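PDB 6QIX: P43 from Trichuris muris, which is the major secreted protein of the whipworm, tethers to matrix and inhibits the function of the host cytokine interleukin-13. Local coordinates for residues I280-P293 and S331-C343. Numbering follows the deposited sequence. Where two conformers were deposited one is given.
Sequences ICTLDKINGSCAFP and SNCKEVGDKCKCC. With NAG (2-acetamido-2-deoxy-beta-D-glucopyranose), chain H.
Cys281 and Leu283 pair with Cys342 and Cys340 in a small antiparallel sheet rich in disulfides. Strand 281-284 lies beside strand 339-343, which forms a beta hairpin with strand 331-336 through a type II' turn from Val336 to Lys339. The pairs Cys281-Cys342 and Leu283-Cys340 are the hydrogen-bonded ones. The bond from Leu283 N to Cys340 O is nearly straight, 175° at the hydrogen.

The tight part is the face that carries Cys281, Leu283, Cys340 and Cys342. The chain returns over this face after the type I' turn from Ile286 to Ser289. That turn carries an N-linked sugar on Asn287, ND2 to C1 of NAG. Cys290 SG then joins Cys340 SG at 2.1 Å, a disulfide with chi3 of -89°. Across the hairpin, Cys333 and Cys342 form a second disulfide. Leu283 CD1 packs on Cys342 SG at 3.9 Å, and Pro293 CG touches Cys333 SG. Cys340 SG also meets Phe292 CE2 obliquely at 4.1 Å. One face of the Phe292 ring has Ile286 CG1 over its centre. Cys281 extends the crosslinking through a disulfide to Cys241. Cys343, the next residue of the strand after Cys342, is linked to Cys356.

The hairpin turn end is polar and more open. The extended Lys285 chain crosses Glu335 at about a right angle. Its NZ lies 2.5 Å from Glu335 OE2, in a salt bridge entered from above the carboxylate plane. The same NZ donates a hydrogen bond to Gly337 O in the carbonyl plane, on a lone pair. One water bridges Lys285 N and Asp338 O.

On the other face, Thr282 and Lys341 lie side by side. Lys341 is bent at chi2 (-74°), which brings its NZ to 2.8 Å from Thr282 OG1.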
loop_
_atom_site.group_PDB
_atom_site.type_symbol
_atom_site.label_atom_id
_atom_site.label_comp_id
_atom_site.label_asym_id
_atom_site.label_seq_id
_atom_site.Cartn_x
_atom_site.Cartn_y
_atom_site.Cartn_z
ATOM N N ILE A 280 10.919 8.667 -18.996
ATOM C CA ILE A 280 9.467 8.641 -19.093
ATOM C C ILE A 280 9.030 7.670 -20.191
ATOM O O ILE A 280 9.719 7.473 -21.209
ATOM C CB ILE A 280 8.949 10.076 -19.328
ATOM C CG1 ILE A 280 7.448 10.179 -19.105
ATOM C CG2 ILE A 280 9.419 10.614 -20.715
ATOM C CD1 ILE A 280 7.011 11.595 -18.750
ATOM N N CYS A 281 7.886 7.018 -19.962
ATOM C CA CYS A 281 7.313 6.099 -20.941
ATOM C C CYS A 281 6.608 6.899 -22.023
ATOM O O CYS A 281 5.859 7.833 -21.703
ATOM C CB CYS A 281 6.276 5.149 -20.325
ATOM S SG CYS A 281 6.952 3.976 -19.096
ATOM N N THR A 282 6.795 6.493 -23.296
ATOM C CA THR A 282 6.005 7.043 -24.413
ATOM C C THR A 282 5.103 5.955 -24.991
ATOM O O THR A 282 5.597 4.977 -25.542
ATOM C CB THR A 282 6.917 7.628 -25.489
ATOM O OG1 THR A 282 7.764 8.601 -24.867
ATOM C CG2 THR A 282 6.104 8.245 -26.629
ATOM N N LEU A 283 3.780 6.140 -24.859
ATOM C CA LEU A 283 2.761 5.225 -25.377
ATOM C C LEU A 283 1.854 5.911 -26.394
ATOM O O LEU A 283 1.598 7.114 -26.301
ATOM C CB LEU A 283 1.870 4.719 -24.257
ATOM C CG LEU A 283 2.567 4.123 -23.028
ATOM C CD1 LEU A 283 1.564 3.763 -21.977
ATOM C CD2 LEU A 283 3.400 2.929 -23.408
ATOM N N ASP A 284 1.308 5.120 -27.319
ATOM C CA ASP A 284 0.224 5.605 -28.172
ATOM C C ASP A 284 -1.071 5.793 -27.388
ATOM O O ASP A 284 -1.331 5.116 -26.395
ATOM C CB ASP A 284 -0.024 4.633 -29.318
ATOM C CG ASP A 284 1.108 4.621 -30.298
ATOM O OD1 ASP A 284 1.562 5.719 -30.683
ATOM O OD2 ASP A 284 1.561 3.516 -30.659
ATOM N N LYS A 285 -1.888 6.740 -27.859
ATOM C CA LYS A 285 -3.209 6.957 -27.291
ATOM C C LYS A 285 -4.095 5.770 -27.611
ATOM O O LYS A 285 -3.876 5.062 -28.594
ATOM C CB LYS A 285 -3.838 8.234 -27.846
ATOM C CG LYS A 285 -3.219 9.501 -27.396
ATOM C CD LYS A 285 -3.696 10.670 -28.307
ATOM C CE LYS A 285 -2.939 11.950 -28.066
ATOM N NZ LYS A 285 -3.556 13.137 -28.763
ATOM N N ILE A 286 -5.076 5.528 -26.750
ATOM C CA ILE A 286 -6.126 4.543 -27.007
ATOM C C ILE A 286 -7.467 5.262 -26.927
ATOM O O ILE A 286 -7.748 5.957 -25.943
ATOM C CB ILE A 286 -6.073 3.363 -26.016
ATOM C CG1 ILE A 286 -4.674 2.735 -26.026
ATOM C CG2 ILE A 286 -7.145 2.323 -26.362
ATOM C CD1 ILE A 286 -4.518 1.536 -26.959
ATOM N N ASN A 287 -8.280 5.119 -27.972
ATOM C CA ASN A 287 -9.564 5.823 -28.054
ATOM C C ASN A 287 -9.381 7.330 -27.880
ATOM O O ASN A 287 -10.209 8.016 -27.271
ATOM C CB ASN A 287 -10.554 5.274 -27.032
ATOM C CG ASN A 287 -11.167 3.943 -27.462
ATOM O OD1 ASN A 287 -11.325 3.667 -28.651
ATOM N ND2 ASN A 287 -11.505 3.111 -26.485
ATOM N N GLY A 288 -8.264 7.842 -28.404
ATOM C CA GLY A 288 -7.985 9.266 -28.424
ATOM C C GLY A 288 -7.691 9.877 -27.081
ATOM O O GLY A 288 -7.883 11.097 -26.907
ATOM N N SER A 289 -7.218 9.076 -26.125
ATOM C CA SER A 289 -6.956 9.574 -24.787
ATOM C C SER A 289 -5.832 8.779 -24.115
ATOM O O SER A 289 -5.392 7.730 -24.589
ATOM C CB SER A 289 -8.218 9.514 -23.922
ATOM O OG SER A 289 -8.271 8.299 -23.214
ATOM N N CYS A 290 -5.381 9.311 -22.985
ATOM C CA CYS A 290 -4.355 8.688 -22.172
ATOM C C CYS A 290 -4.947 8.118 -20.908
ATOM O O CYS A 290 -4.227 7.847 -19.956
ATOM C CB CYS A 290 -3.238 9.676 -21.857
ATOM S SG CYS A 290 -2.392 10.207 -23.419
ATOM N N ALA A 291 -6.255 7.932 -20.893
ATOM C CA ALA A 291 -6.922 7.409 -19.726
ATOM C C ALA A 291 -6.813 5.899 -19.586
ATOM O O ALA A 291 -7.143 5.378 -18.518
ATOM C CB ALA A 291 -8.385 7.820 -19.811
ATOM N N PHE A 292 -6.385 5.170 -20.614
ATOM C CA PHE A 292 -6.569 3.725 -20.567
ATOM C C PHE A 292 -5.817 3.051 -19.423
ATOM O O PHE A 292 -6.316 2.027 -18.924
ATOM C CB PHE A 292 -6.193 3.078 -21.912
ATOM C CG PHE A 292 -4.795 3.362 -22.371
ATOM C CD1 PHE A 292 -3.770 2.453 -22.153
ATOM C CD2 PHE A 292 -4.512 4.524 -23.056
ATOM C CE1 PHE A 292 -2.466 2.730 -22.597
ATOM C CE2 PHE A 292 -3.222 4.803 -23.499
ATOM C CZ PHE A 292 -2.205 3.892 -23.252
ATOM N N PRO A 293 -4.675 3.548 -18.945
ATOM C CA PRO A 293 -4.071 2.881 -17.771
ATOM C C PRO A 293 -4.984 2.886 -16.555
ATOM O O PRO A 293 -5.153 1.857 -15.892
ATOM C CB PRO A 293 -2.794 3.682 -17.535
ATOM C CG PRO A 293 -2.517 4.378 -18.858
ATOM C CD PRO A 293 -3.858 4.679 -19.443
ATOM N N SER A 331 -0.025 3.906 -13.167
ATOM C CA SER A 331 0.499 4.969 -14.008
ATOM C C SER A 331 -0.308 6.264 -13.867
ATOM O O SER A 331 -1.526 6.270 -13.614
ATOM C CB SER A 331 0.486 4.530 -15.474
ATOM O OG SER A 331 -0.829 4.191 -15.822
ATOM N N ASN A 332 0.386 7.368 -14.091
ATOM C CA ASN A 332 -0.221 8.654 -14.387
ATOM C C ASN A 332 0.400 9.121 -15.692
ATOM O O ASN A 332 1.627 9.014 -15.869
ATOM C CB ASN A 332 0.060 9.675 -13.296
ATOM C CG ASN A 332 0.018 9.063 -11.906
ATOM O OD1 ASN A 332 -1.031 9.057 -11.259
ATOM N ND2 ASN A 332 1.182 8.525 -11.445
ATOM N N CYS A 333 -0.429 9.636 -16.602
ATOM C CA CYS A 333 0.057 10.075 -17.900
ATOM C C CYS A 333 -0.367 11.512 -18.194
ATOM O O CYS A 333 -1.415 11.978 -17.739
ATOM C CB CYS A 333 -0.481 9.193 -19.046
ATOM S SG CYS A 333 -0.234 7.425 -18.890
ATOM N N LYS A 334 0.487 12.213 -18.927
ATOM C CA LYS A 334 0.153 13.472 -19.570
ATOM C C LYS A 334 0.093 13.250 -21.069
ATOM O O LYS A 334 0.959 12.589 -21.649
ATOM C CB LYS A 334 1.184 14.555 -19.254
ATOM C CG LYS A 334 1.100 15.090 -17.866
ATOM C CD LYS A 334 1.891 16.390 -17.739
ATOM C CE LYS A 334 1.461 17.099 -16.460
ATOM N NZ LYS A 334 0.027 17.531 -16.528
ATOM N N GLU A 335 -0.908 13.841 -21.713
ATOM C CA GLU A 335 -0.997 13.798 -23.165
ATOM C C GLU A 335 -0.101 14.893 -23.734
ATOM O O GLU A 335 -0.256 16.058 -23.365
ATOM C CB GLU A 335 -2.453 14.012 -23.602
ATOM C CG GLU A 335 -2.690 13.727 -25.069
ATOM C CD GLU A 335 -4.141 13.781 -25.460
ATOM O OE1 GLU A 335 -5.013 13.384 -24.665
ATOM O OE2 GLU A 335 -4.391 14.186 -26.597
ATOM N N VAL A 336 0.875 14.523 -24.568
ATOM C CA VAL A 336 1.810 15.485 -25.144
ATOM C C VAL A 336 1.820 15.237 -26.638
ATOM O O VAL A 336 2.250 14.174 -27.102
ATOM C CB VAL A 336 3.227 15.388 -24.547
ATOM C CG1 VAL A 336 4.093 16.460 -25.217
ATOM C CG2 VAL A 336 3.174 15.588 -23.035
ATOM N N GLY A 337 1.325 16.212 -27.404
ATOM C CA GLY A 337 1.157 15.970 -28.820
ATOM C C GLY A 337 0.264 14.777 -29.071
ATOM O O GLY A 337 -0.837 14.668 -28.534
ATOM N N ASP A 338 0.725 13.873 -29.918
ATOM C CA ASP A 338 -0.028 12.675 -30.255
ATOM C C ASP A 338 0.302 11.487 -29.344
ATOM O O ASP A 338 -0.116 10.359 -29.632
ATOM C CB ASP A 338 0.254 12.291 -31.707
ATOM C CG ASP A 338 1.750 12.227 -32.006
ATOM O OD1 ASP A 338 2.134 11.423 -32.885
ATOM O OD2 ASP A 338 2.531 12.983 -31.359
ATOM N N LYS A 339 1.026 11.709 -28.257
ATOM C CA LYS A 339 1.491 10.595 -27.435
ATOM C C LYS A 339 1.082 10.743 -25.983
ATOM O O LYS A 339 0.758 11.816 -25.519
ATOM C CB LYS A 339 3.018 10.449 -27.483
ATOM C CG LYS A 339 3.599 10.262 -28.893
ATOM C CD LYS A 339 3.204 8.907 -29.449
ATOM C CE LYS A 339 3.829 8.641 -30.809
ATOM N NZ LYS A 339 3.315 7.346 -31.353
ATOM N N CYS A 340 1.186 9.639 -25.239
ATOM C CA CYS A 340 0.964 9.626 -23.808
ATOM C C CYS A 340 2.307 9.473 -23.127
ATOM O O CYS A 340 3.030 8.548 -23.459
ATOM C CB CYS A 340 0.073 8.438 -23.395
ATOM S SG CYS A 340 -1.570 8.490 -24.182
ATOM N N LYS A 341 2.622 10.340 -22.171
ATOM C CA LYS A 341 3.891 10.313 -21.435
ATOM C C LYS A 341 3.599 9.905 -20.001
ATOM O O LYS A 341 2.898 10.625 -19.273
ATOM C CB LYS A 341 4.548 11.687 -21.483
ATOM C CG LYS A 341 4.831 12.167 -22.921
ATOM C CD LYS A 341 6.024 11.399 -23.538
ATOM C CE LYS A 341 6.298 11.967 -24.924
ATOM N NZ LYS A 341 7.467 11.350 -25.557
ATOM N N CYS A 342 4.111 8.739 -19.582
ATOM C CA CYS A 342 3.589 8.093 -18.383
ATOM C C CYS A 342 4.697 7.731 -17.405
ATOM O O CYS A 342 5.778 7.308 -17.805
ATOM C CB CYS A 342 2.818 6.811 -18.728
ATOM S SG CYS A 342 1.489 7.071 -19.954
ATOM N N CYS A 343 4.367 7.851 -16.128
ATOM C CA CYS A 343 5.217 7.426 -15.022
ATOM C C CYS A 343 4.401 6.656 -13.981
ATOM O O CYS A 343 3.196 6.871 -13.822
ATOM C CB CYS A 343 5.864 8.644 -14.296
ATOM S SG CYS A 343 6.676 9.855 -15.354
HETATM C C1 NAG H . -12.121 1.819 -26.683
HETATM C C2 NAG H . -11.998 1.053 -25.368
HETATM C C3 NAG H . -12.796 -0.255 -25.418
HETATM C C4 NAG H . -14.245 0.019 -25.797
HETATM C C5 NAG H . -14.301 0.783 -27.120
HETATM C C6 NAG H . -15.711 1.165 -27.527
HETATM C C7 NAG H . -9.885 -0.233 -25.477
HETATM C C8 NAG H . -8.478 -0.330 -24.960
HETATM N N2 NAG H . -10.605 0.804 -25.022
HETATM O O3 NAG H . -12.751 -0.892 -24.146
HETATM O O4 NAG H . -14.960 -1.207 -25.910
HETATM O O5 NAG H . -13.535 1.999 -27.020
HETATM O O6 NAG H . -15.970 2.541 -27.301
HETATM O O7 NAG H . -10.340 -1.051 -26.278
HETATM O O HOH W 1 -1.083 8.151 -30.241
HETATM O O HOH W 2 -3.302 9.073 -17.462
#